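Local coordinates for protein AP endonuclease, family 2 (Brucella melitensis biovar Abortus, PDB 3NGF) that probably interconverts hydroxypyruvate and tartronate semialdehyde as a manganese-binding isomerase of the hyi family, built as a xylose isomerase-like TIM barrel, at residues Thr146-Thr154 against Ile162-Val172; Ala181-Ile191 against Phe207-Arg218. One frame throughout, in Å; residues are numbered along the deposited sequence.

Contact 1 (Thr146-Thr154 against Ile162-Val172); sequences TVLVEPLNT and IVHQLEAVGLV. With MN (manganese (II) ion), chain C.
The amide of Leu-152 gives a nearly straight hydrogen bond to the carbonyl of Ile-162 (N to O 3.0 Å, 164° at the hydrogen), arriving in the carbonyl plane on a lone pair, where the chain leaving strand 146-149 runs past the residues that lead into helix 165-175. The same Ile-162 oxygen also receives a CA-H contact from Pro-151, CA to O 3.3 Å, and is thus approached by two neighbouring residues. Pro-151 is the centre of the side-chain packing. Its CG rests 3.6 Å from CB of Ala-168, in the first turn of the helix, while CB and CG lie against the terminal amide of Gln-165, whose NE2 is 3.5 Å from Pro-151 CB. That amide reaches the ring because the Gln-165 chain folds back at its second torsion (chi2 -65°), crossing the proline at about a right angle. A water joins the two residues, giving a proton to Pro-151 O and accepting one from Gln-165 NE2; OE1 of Gln-165 is buried without a polar partner. Val-149 uses its two methyls on different neighbours: CG1 slides past CG2 of Val-172 at 3.6 Å, and CG2 meets CG2 of Ile-162 at 3.7 Å. At the outer end, Thr-154 CG2 packs crosswise on Val-163 CG2 at 3.8 Å. The side chain of Glu-150 leaves the backbone away from 162-172 and, extended, binds manganese through OE2 at 2.2 Å. Helix and strand belong to a beta-alpha-beta unit of the TIM barrel, with helix 165-175 packed outside the strand and the metal ligand, a predicted proton donor/acceptor, at the strand's C-terminal end, the usual place for the active site of this fold.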
loop_
_atom_site.group_PDB
_atom_site.type_symbol
_atom_site.label_atom_id
_atom_site.label_comp_id
_atom_site.label_asym_id
_atom_site.label_seq_id
_atom_site.Cartn_x
_atom_site.Cartn_y
_atom_site.Cartn_z
ATOM N N THR A 146 10.430 -5.671 3.026
ATOM C CA THR A 146 9.804 -6.230 1.831
ATOM C C THR A 146 9.346 -5.073 0.916
ATOM O O THR A 146 8.891 -4.042 1.398
ATOM C CB THR A 146 8.593 -7.106 2.209
ATOM O OG1 THR A 146 9.037 -8.278 2.900
ATOM C CG2 THR A 146 7.756 -7.530 0.957
ATOM N N VAL A 147 9.524 -5.229 -0.400
ATOM C CA VAL A 147 9.019 -4.275 -1.388
ATOM C C VAL A 147 7.808 -4.861 -2.091
ATOM O O VAL A 147 7.825 -6.028 -2.500
ATOM C CB VAL A 147 10.099 -3.859 -2.429
ATOM C CG1 VAL A 147 10.725 -5.057 -3.139
ATOM C CG2 VAL A 147 9.549 -2.829 -3.430
ATOM N N LEU A 148 6.774 -4.043 -2.265
ATOM C CA LEU A 148 5.538 -4.506 -2.871
ATOM C C LEU A 148 5.214 -3.835 -4.176
ATOM O O LEU A 148 5.537 -2.659 -4.401
ATOM C CB LEU A 148 4.350 -4.279 -1.928
ATOM C CG LEU A 148 4.424 -4.887 -0.536
ATOM C CD1 LEU A 148 3.127 -4.565 0.254
ATOM C CD2 LEU A 148 4.732 -6.391 -0.589
ATOM N N VAL A 149 4.506 -4.599 -5.010
ATOM C CA VAL A 149 3.857 -4.088 -6.215
ATOM C C VAL A 149 2.364 -4.076 -5.934
ATOM O O VAL A 149 1.816 -5.072 -5.429
ATOM C CB VAL A 149 4.179 -4.970 -7.473
ATOM C CG1 VAL A 149 3.952 -6.497 -7.223
ATOM C CG2 VAL A 149 3.368 -4.486 -8.733
ATOM N N GLU A 150 1.707 -2.960 -6.260
ATOM C CA GLU A 150 0.257 -2.806 -6.037
ATOM C C GLU A 150 -0.503 -2.626 -7.342
ATOM O O GLU A 150 -0.433 -1.552 -7.947
ATOM C CB GLU A 150 -0.064 -1.595 -5.180
ATOM C CG GLU A 150 -1.533 -1.578 -4.721
ATOM C CD GLU A 150 -2.012 -0.271 -4.098
ATOM O OE1 GLU A 150 -1.289 0.736 -4.015
ATOM O OE2 GLU A 150 -3.172 -0.279 -3.670
ATOM N N PRO A 151 -1.246 -3.654 -7.760
ATOM C CA PRO A 151 -2.171 -3.436 -8.896
ATOM C C PRO A 151 -3.197 -2.358 -8.557
ATOM O O PRO A 151 -3.769 -2.365 -7.465
ATOM C CB PRO A 151 -2.841 -4.806 -9.066
ATOM C CG PRO A 151 -1.872 -5.771 -8.467
ATOM C CD PRO A 151 -1.241 -5.055 -7.324
ATOM N N LEU A 152 -3.431 -1.453 -9.505
ATOM C CA LEU A 152 -4.413 -0.394 -9.344
ATOM C C LEU A 152 -5.639 -0.729 -10.218
ATOM O O LEU A 152 -5.928 -1.922 -10.445
ATOM C CB LEU A 152 -3.765 0.956 -9.609
ATOM C CG LEU A 152 -2.540 1.257 -8.712
ATOM C CD1 LEU A 152 -1.990 2.645 -9.006
ATOM C CD2 LEU A 152 -2.869 1.101 -7.196
ATOM N N ASN A 153 -6.428 0.256 -10.607
ATOM C CA ASN A 153 -7.506 0.005 -11.553
ATOM C C ASN A 153 -7.484 1.088 -12.623
ATOM O O ASN A 153 -6.941 2.174 -12.402
ATOM C CB ASN A 153 -8.852 -0.091 -10.825
ATOM C CG ASN A 153 -9.423 1.260 -10.457
ATOM O OD1 ASN A 153 -9.951 1.989 -11.320
ATOM N ND2 ASN A 153 -9.360 1.601 -9.169
ATOM N N THR A 154 -8.101 0.796 -13.768
ATOM C CA THR A 154 -7.993 1.635 -14.962
ATOM C C THR A 154 -8.983 2.807 -14.979
ATOM O O THR A 154 -8.917 3.687 -15.847
ATOM C CB THR A 154 -8.199 0.779 -16.234
ATOM O OG1 THR A 154 -9.425 0.058 -16.129
ATOM C CG2 THR A 154 -7.072 -0.224 -16.398
ATOM N N ILE A 162 0.366 -1.788 -13.977
ATOM C CA ILE A 162 -0.130 -3.066 -13.457
ATOM C C ILE A 162 -1.489 -2.876 -12.775
ATOM O O ILE A 162 -1.640 -2.067 -11.846
ATOM C CB ILE A 162 0.920 -3.751 -12.509
ATOM C CG1 ILE A 162 0.401 -5.080 -11.947
ATOM C CG2 ILE A 162 1.343 -2.812 -11.393
ATOM C CD1 ILE A 162 0.127 -6.103 -12.975
ATOM N N VAL A 163 -2.494 -3.567 -13.310
ATOM C CA VAL A 163 -3.885 -3.412 -12.845
ATOM C C VAL A 163 -4.607 -4.756 -12.630
ATOM O O VAL A 163 -5.839 -4.782 -12.430
ATOM C CB VAL A 163 -4.689 -2.485 -13.817
ATOM C CG1 VAL A 163 -4.064 -1.096 -13.876
ATOM C CG2 VAL A 163 -4.768 -3.058 -15.226
ATOM N N HIS A 164 -3.875 -5.878 -12.685
ATOM C CA HIS A 164 -4.471 -7.204 -12.437
ATOM C C HIS A 164 -3.662 -7.994 -11.423
ATOM O O HIS A 164 -2.409 -8.016 -11.476
ATOM C CB HIS A 164 -4.639 -7.997 -13.734
ATOM C CG HIS A 164 -5.659 -7.416 -14.658
ATOM N ND1 HIS A 164 -7.010 -7.575 -14.451
ATOM C CD2 HIS A 164 -5.531 -6.686 -15.787
ATOM C CE1 HIS A 164 -7.676 -6.948 -15.405
ATOM N NE2 HIS A 164 -6.801 -6.400 -16.229
ATOM N N GLN A 165 -4.368 -8.636 -10.492
ATOM C CA GLN A 165 -3.704 -9.323 -9.355
ATOM C C GLN A 165 -2.831 -10.520 -9.720
ATOM O O GLN A 165 -1.677 -10.586 -9.296
ATOM C CB GLN A 165 -4.730 -9.747 -8.286
ATOM C CG GLN A 165 -5.554 -8.628 -7.717
ATOM C CD GLN A 165 -4.729 -7.614 -6.925
ATOM O OE1 GLN A 165 -3.718 -7.965 -6.293
ATOM N NE2 GLN A 165 -5.181 -6.363 -6.929
ATOM N N LEU A 166 -3.368 -11.494 -10.452
ATOM C CA LEU A 166 -2.578 -12.685 -10.764
ATOM C C LEU A 166 -1.446 -12.351 -11.750
ATOM O O LEU A 166 -0.393 -13.002 -11.745
ATOM C CB LEU A 166 -3.470 -13.818 -11.288
ATOM C CG LEU A 166 -4.493 -14.393 -10.303
ATOM C CD1 LEU A 166 -5.234 -15.540 -10.979
ATOM C CD2 LEU A 166 -3.826 -14.878 -9.040
ATOM N N GLU A 167 -1.642 -11.328 -12.576
ATOM C CA GLU A 167 -0.575 -10.857 -13.459
ATOM C C GLU A 167 0.582 -10.343 -12.594
ATOM O O GLU A 167 1.758 -10.579 -12.908
ATOM C CB GLU A 167 -1.089 -9.747 -14.353
ATOM C CG GLU A 167 -0.049 -9.155 -15.268
ATOM C CD GLU A 167 -0.606 -8.098 -16.209
ATOM O OE1 GLU A 167 -1.798 -7.708 -16.080
ATOM O OE2 GLU A 167 0.169 -7.662 -17.095
ATOM N N ALA A 168 0.250 -9.647 -11.509
ATOM C CA ALA A 168 1.277 -9.128 -10.594
ATOM C C ALA A 168 1.998 -10.278 -9.887
ATOM O O ALA A 168 3.228 -10.236 -9.698
ATOM C CB ALA A 168 0.677 -8.145 -9.555
ATOM N N VAL A 169 1.249 -11.303 -9.471
ATOM C CA VAL A 169 1.855 -12.506 -8.885
ATOM C C VAL A 169 2.871 -13.127 -9.853
ATOM O O VAL A 169 3.976 -13.519 -9.457
ATOM C CB VAL A 169 0.803 -13.534 -8.484
ATOM C CG1 VAL A 169 1.450 -14.860 -8.127
ATOM C CG2 VAL A 169 -0.062 -12.977 -7.316
ATOM N N GLY A 170 2.491 -13.185 -11.115
ATOM C CA GLY A 170 3.385 -13.666 -12.174
ATOM C C GLY A 170 4.634 -12.826 -12.329
ATOM O O GLY A 170 5.746 -13.383 -12.503
ATOM N N LEU A 171 4.485 -11.504 -12.262
ATOM C CA LEU A 171 5.650 -10.621 -12.378
ATOM C C LEU A 171 6.585 -10.807 -11.189
ATOM O O LEU A 171 7.802 -10.829 -11.345
ATOM C CB LEU A 171 5.230 -9.161 -12.490
ATOM C CG LEU A 171 4.678 -8.703 -13.838
ATOM C CD1 LEU A 171 4.132 -7.278 -13.671
ATOM C CD2 LEU A 171 5.802 -8.755 -14.869
ATOM N N VAL A 172 6.016 -10.957 -10.006
ATOM C CA VAL A 172 6.814 -11.225 -8.810
ATOM C C VAL A 172 7.599 -12.552 -8.877
ATOM O O VAL A 172 8.732 -12.624 -8.407
ATOM C CB VAL A 172 5.971 -11.182 -7.538
ATOM C CG1 VAL A 172 6.819 -11.719 -6.348
ATOM C CG2 VAL A 172 5.468 -9.759 -7.294
HETATM MN MN MN C . -4.207 1.151 -2.432
HETATM O O HOH W 1 -2.007 2.249 -2.234
HETATM O O HOH W 2 -3.953 -4.070 -5.348
HETATM O O HOH W 3 -4.571 2.698 -4.051
#

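Contact 2 (Ala181-Ile191 against Phe207-Arg218); sequences AVQLDLYHAQI and FSHVQIASVPDR. With MN (manganese (II) ion), chain C.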
loop_
_atom_site.group_PDB
_atom_site.type_symbol
_atom_site.label_atom_id
_atom_site.label_comp_id
_atom_site.label_asym_id
_atom_site.label_seq_id
_atom_site.Cartn_x
_atom_site.Cartn_y
_atom_site.Cartn_z
ATOM N N ALA A 181 6.563 -8.995 -2.782
ATOM C CA ALA A 181 5.200 -9.536 -2.820
ATOM C C ALA A 181 4.216 -8.534 -3.378
ATOM O O ALA A 181 4.587 -7.456 -3.815
ATOM C CB ALA A 181 4.753 -10.020 -1.439
ATOM N N VAL A 182 2.954 -8.927 -3.384
ATOM C CA VAL A 182 1.861 -8.115 -3.889
ATOM C C VAL A 182 1.175 -7.380 -2.733
ATOM O O VAL A 182 1.032 -7.918 -1.616
ATOM C CB VAL A 182 0.833 -8.998 -4.604
ATOM C CG1 VAL A 182 -0.397 -8.157 -5.115
ATOM C CG2 VAL A 182 1.505 -9.735 -5.788
ATOM N N GLN A 183 0.809 -6.126 -2.991
ATOM C CA GLN A 183 -0.053 -5.349 -2.118
ATOM C C GLN A 183 -1.478 -5.490 -2.678
ATOM O O GLN A 183 -1.775 -4.992 -3.763
ATOM C CB GLN A 183 0.404 -3.897 -2.125
ATOM C CG GLN A 183 -0.411 -2.932 -1.254
ATOM C CD GLN A 183 0.249 -1.588 -1.131
ATOM O OE1 GLN A 183 1.468 -1.483 -1.107
ATOM N NE2 GLN A 183 -0.554 -0.536 -1.024
ATOM N N LEU A 184 -2.324 -6.208 -1.950
ATOM C CA LEU A 184 -3.688 -6.550 -2.390
ATOM C C LEU A 184 -4.696 -5.533 -1.831
ATOM O O LEU A 184 -5.135 -5.644 -0.672
ATOM C CB LEU A 184 -4.012 -7.964 -1.895
ATOM C CG LEU A 184 -5.409 -8.539 -2.135
ATOM C CD1 LEU A 184 -5.791 -8.439 -3.609
ATOM C CD2 LEU A 184 -5.531 -9.991 -1.603
ATOM N N ASP A 185 -5.009 -4.522 -2.631
ATOM C CA ASP A 185 -6.042 -3.531 -2.307
ATOM C C ASP A 185 -7.360 -4.071 -2.898
ATOM O O ASP A 185 -7.515 -4.223 -4.144
ATOM C CB ASP A 185 -5.611 -2.171 -2.866
ATOM C CG ASP A 185 -6.593 -1.040 -2.577
ATOM O OD1 ASP A 185 -7.792 -1.305 -2.512
ATOM O OD2 ASP A 185 -6.181 0.142 -2.466
ATOM N N LEU A 186 -8.279 -4.431 -2.006
ATOM C CA LEU A 186 -9.470 -5.176 -2.433
ATOM C C LEU A 186 -10.423 -4.289 -3.217
ATOM O O LEU A 186 -11.268 -4.764 -4.006
ATOM C CB LEU A 186 -10.152 -5.833 -1.225
ATOM C CG LEU A 186 -9.363 -6.979 -0.608
ATOM C CD1 LEU A 186 -9.998 -7.404 0.708
ATOM C CD2 LEU A 186 -9.244 -8.173 -1.591
ATOM N N TYR A 187 -10.304 -2.988 -3.003
ATOM C CA TYR A 187 -11.041 -2.017 -3.818
ATOM C C TYR A 187 -10.608 -2.168 -5.306
ATOM O O TYR A 187 -11.454 -2.309 -6.217
ATOM C CB TYR A 187 -10.787 -0.592 -3.264
ATOM C CG TYR A 187 -11.259 0.535 -4.148
ATOM C CD1 TYR A 187 -12.574 0.969 -4.120
ATOM C CD2 TYR A 187 -10.377 1.182 -5.000
ATOM C CE1 TYR A 187 -13.019 2.005 -4.959
ATOM C CE2 TYR A 187 -10.795 2.224 -5.810
ATOM C CZ TYR A 187 -12.108 2.616 -5.809
ATOM O OH TYR A 187 -12.492 3.653 -6.635
ATOM N N HIS A 188 -9.304 -2.155 -5.542
ATOM C CA HIS A 188 -8.806 -2.309 -6.908
ATOM C C HIS A 188 -9.100 -3.718 -7.462
ATOM O O HIS A 188 -9.429 -3.861 -8.623
ATOM C CB HIS A 188 -7.301 -2.019 -6.950
ATOM C CG HIS A 188 -6.932 -0.602 -6.620
ATOM N ND1 HIS A 188 -7.543 0.490 -7.201
ATOM C CD2 HIS A 188 -5.947 -0.108 -5.838
ATOM C CE1 HIS A 188 -6.961 1.595 -6.761
ATOM N NE2 HIS A 188 -6.008 1.257 -5.911
ATOM N N ALA A 189 -8.965 -4.746 -6.622
ATOM C CA ALA A 189 -9.154 -6.142 -7.032
ATOM C C ALA A 189 -10.610 -6.367 -7.424
ATOM O O ALA A 189 -10.891 -7.053 -8.408
ATOM C CB ALA A 189 -8.776 -7.086 -5.913
ATOM N N GLN A 190 -11.533 -5.770 -6.674
ATOM C CA GLN A 190 -12.960 -5.917 -7.019
ATOM C C GLN A 190 -13.362 -5.227 -8.335
ATOM O O GLN A 190 -14.232 -5.733 -9.068
ATOM C CB GLN A 190 -13.813 -5.435 -5.839
ATOM C CG GLN A 190 -15.324 -5.432 -6.049
ATOM C CD GLN A 190 -15.879 -6.771 -6.506
ATOM O OE1 GLN A 190 -15.222 -7.820 -6.400
ATOM N NE2 GLN A 190 -17.110 -6.743 -7.025
ATOM N N ILE A 191 -12.769 -4.068 -8.613
ATOM C CA ILE A 191 -13.043 -3.293 -9.816
ATOM C C ILE A 191 -12.484 -3.995 -11.063
ATOM O O ILE A 191 -13.162 -4.042 -12.094
ATOM C CB ILE A 191 -12.534 -1.821 -9.691
ATOM C CG1 ILE A 191 -13.362 -1.080 -8.647
ATOM C CG2 ILE A 191 -12.566 -1.066 -11.010
ATOM C CD1 ILE A 191 -12.755 0.239 -8.179
ATOM N N PHE A 207 0.729 -12.212 -0.908
ATOM C CA PHE A 207 0.457 -10.816 -0.584
ATOM C C PHE A 207 0.869 -10.518 0.845
ATOM O O PHE A 207 0.595 -11.312 1.740
ATOM C CB PHE A 207 -1.022 -10.421 -0.861
ATOM C CG PHE A 207 -2.029 -11.209 -0.090
ATOM C CD1 PHE A 207 -2.497 -12.431 -0.565
ATOM C CD2 PHE A 207 -2.556 -10.714 1.097
ATOM C CE1 PHE A 207 -3.429 -13.174 0.159
ATOM C CE2 PHE A 207 -3.487 -11.454 1.818
ATOM C CZ PHE A 207 -3.921 -12.684 1.344
ATOM N N SER A 208 1.548 -9.378 1.047
ATOM C CA SER A 208 2.094 -9.004 2.368
ATOM C C SER A 208 1.362 -7.815 2.993
ATOM O O SER A 208 1.668 -7.419 4.121
ATOM C CB SER A 208 3.579 -8.677 2.271
ATOM O OG SER A 208 4.311 -9.827 1.915
ATOM N N HIS A 209 0.411 -7.252 2.255
ATOM C CA HIS A 209 -0.384 -6.152 2.755
ATOM C C HIS A 209 -1.710 -6.202 2.019
ATOM O O HIS A 209 -1.776 -6.651 0.869
ATOM C CB HIS A 209 0.320 -4.812 2.558
ATOM C CG HIS A 209 -0.314 -3.681 3.318
ATOM N ND1 HIS A 209 -0.489 -3.712 4.682
ATOM C CD2 HIS A 209 -0.850 -2.511 2.895
ATOM C CE1 HIS A 209 -1.115 -2.607 5.068
ATOM N NE2 HIS A 209 -1.338 -1.858 4.001
ATOM N N VAL A 210 -2.739 -5.754 2.713
ATOM C CA VAL A 210 -4.099 -5.701 2.214
ATOM C C VAL A 210 -4.601 -4.280 2.517
ATOM O O VAL A 210 -4.246 -3.688 3.525
ATOM C CB VAL A 210 -4.995 -6.768 2.883
ATOM C CG1 VAL A 210 -6.491 -6.598 2.448
ATOM C CG2 VAL A 210 -4.487 -8.179 2.575
ATOM N N GLN A 211 -5.395 -3.743 1.610
ATOM C CA GLN A 211 -6.096 -2.486 1.809
ATOM C C GLN A 211 -7.569 -2.666 1.472
ATOM O O GLN A 211 -7.931 -3.573 0.705
ATOM C CB GLN A 211 -5.495 -1.377 0.959
ATOM C CG GLN A 211 -4.116 -0.913 1.460
ATOM C CD GLN A 211 -3.465 0.020 0.491
ATOM O OE1 GLN A 211 -3.514 -0.198 -0.711
ATOM N NE2 GLN A 211 -2.878 1.093 1.001
ATOM N N ILE A 212 -8.398 -1.825 2.088
ATOM C CA ILE A 212 -9.855 -1.857 1.931
ATOM C C ILE A 212 -10.492 -0.470 1.770
ATOM O O ILE A 212 -9.997 0.548 2.277
ATOM C CB ILE A 212 -10.561 -2.606 3.103
ATOM C CG1 ILE A 212 -10.424 -1.848 4.432
ATOM C CG2 ILE A 212 -10.042 -4.057 3.206
ATOM C CD1 ILE A 212 -11.247 -2.453 5.602
ATOM N N ALA A 213 -11.615 -0.451 1.042
ATOM C CA ALA A 213 -12.447 0.722 0.869
ATOM C C ALA A 213 -13.730 0.233 0.200
ATOM O O ALA A 213 -13.715 -0.785 -0.529
ATOM C CB ALA A 213 -11.747 1.815 -0.013
ATOM N N SER A 214 -14.841 0.914 0.443
ATOM C CA SER A 214 -16.097 0.522 -0.213
ATOM C C SER A 214 -15.989 0.588 -1.737
ATOM O O SER A 214 -15.263 1.426 -2.287
ATOM C CB SER A 214 -17.288 1.368 0.278
ATOM O OG SER A 214 -17.282 2.673 -0.247
ATOM N N VAL A 215 -16.724 -0.300 -2.397
ATOM C CA VAL A 215 -16.838 -0.302 -3.851
ATOM C C VAL A 215 -18.320 -0.025 -4.180
ATOM O O VAL A 215 -19.187 -0.693 -3.645
ATOM C CB VAL A 215 -16.370 -1.656 -4.448
ATOM C CG1 VAL A 215 -16.583 -1.672 -5.970
ATOM C CG2 VAL A 215 -14.905 -1.941 -4.092
ATOM N N PRO A 216 -18.606 0.929 -5.077
ATOM C CA PRO A 216 -17.644 1.654 -5.894
ATOM C C PRO A 216 -17.150 3.016 -5.365
ATOM O O PRO A 216 -16.280 3.635 -6.002
ATOM C CB PRO A 216 -18.426 1.867 -7.186
ATOM C CG PRO A 216 -19.834 2.119 -6.700
ATOM C CD PRO A 216 -19.995 1.169 -5.540
ATOM N N ASP A 217 -17.685 3.510 -4.256
ATOM C CA ASP A 217 -17.456 4.927 -3.919
ATOM C C ASP A 217 -16.261 5.255 -3.009
ATOM O O ASP A 217 -16.022 6.419 -2.723
ATOM C CB ASP A 217 -18.718 5.561 -3.385
ATOM C CG ASP A 217 -19.791 5.659 -4.450
ATOM O OD1 ASP A 217 -19.457 6.041 -5.598
ATOM O OD2 ASP A 217 -20.936 5.344 -4.136
ATOM N N ARG A 218 -15.546 4.223 -2.595
ATOM C CA ARG A 218 -14.247 4.338 -1.901
ATOM C C ARG A 218 -14.372 5.034 -0.550
ATOM O O ARG A 218 -13.547 5.860 -0.181
ATOM C CB ARG A 218 -13.204 4.985 -2.816
ATOM C CG ARG A 218 -11.776 4.521 -2.538
ATOM C CD ARG A 218 -10.782 5.068 -3.549
ATOM N NE ARG A 218 -9.473 4.440 -3.359
ATOM C CZ ARG A 218 -8.422 4.609 -4.166
ATOM N NH1 ARG A 218 -8.482 5.432 -5.207
ATOM N NH2 ARG A 218 -7.295 3.975 -3.902
HETATM MN MN MN C . -4.207 1.151 -2.432
HETATM O O HOH W 4 -8.319 2.071 -1.797
HETATM O O HOH W 5 -14.779 3.149 -8.214
HETATM O O HOH W 3 -4.571 2.698 -4.051
HETATM O O HOH W 1 -2.007 2.249 -2.234
#
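Gln-183 and Gln-211 meet with their amide planes almost perpendicular, 83° apart, on neighbouring parallel strands of the TIM barrel. NE2 of Gln-183 donates to OE1 of Gln-211 at 3.0 Å from above the carbonyl plane. The same OE1 binds manganese and Gln-211 NE2 bonds to Glu-41, so both ends of this amide are held. Asp-185, next to Gln-211 on this face, adds OD2 to the metal, its carboxylate steeply inclined to the Gln-211 amide; its OD1 weakly caps helix 186-192. On the opposite face of the sheet from Gln-183 and Asp-185, Leu-184 sets CD2 over the centre of the Phe-207 ring, 3.9 Å from the centroid, a CH-pi contact. Backbone bonds tie the strands together, ending with Leu-186 N to Gln-211 O.

Beyond the strands, Tyr-187, with CG opposite its backbone N (chi1 169°), carries its ring between Ile-191 CD1 and the extended chain of Arg-218. Arg-218 CG makes a CH-pi contact 3.8 Å from the Tyr-187 ring centroid, and the guanidinium, 11° from parallel to the ring, is offset toward the rim near Tyr-187 CE2. The tyrosine hydroxyl bonds to Asn-156, while a water donates to both Tyr-187 OH (2.8 Å) and Pro-216 O (2.7 Å).

Both contacts are buried and follow one another round the barrel: strand 146-149 of contact 1 neighbours strand 180-185 of contact 2, with Val-149 O probably bonded to Gln-183 N at 2.8 Å. Contact 1 is a strand-and-loop against an outer helix, held mainly by aliphatic packing with one backbone bond across it. Contact 2 joins two strands by a ladder of backbone bonds and adds polar and aromatic chemistry beyond the C-terminal ends of the strands. They converge on manganese, where Glu-150 from the first joins Asp-185 and Gln-211 from the second, and Glu-247 completes the protein ligands. Asn-153 also reaches His-188, linking the loop of contact 1 to helix 186-192.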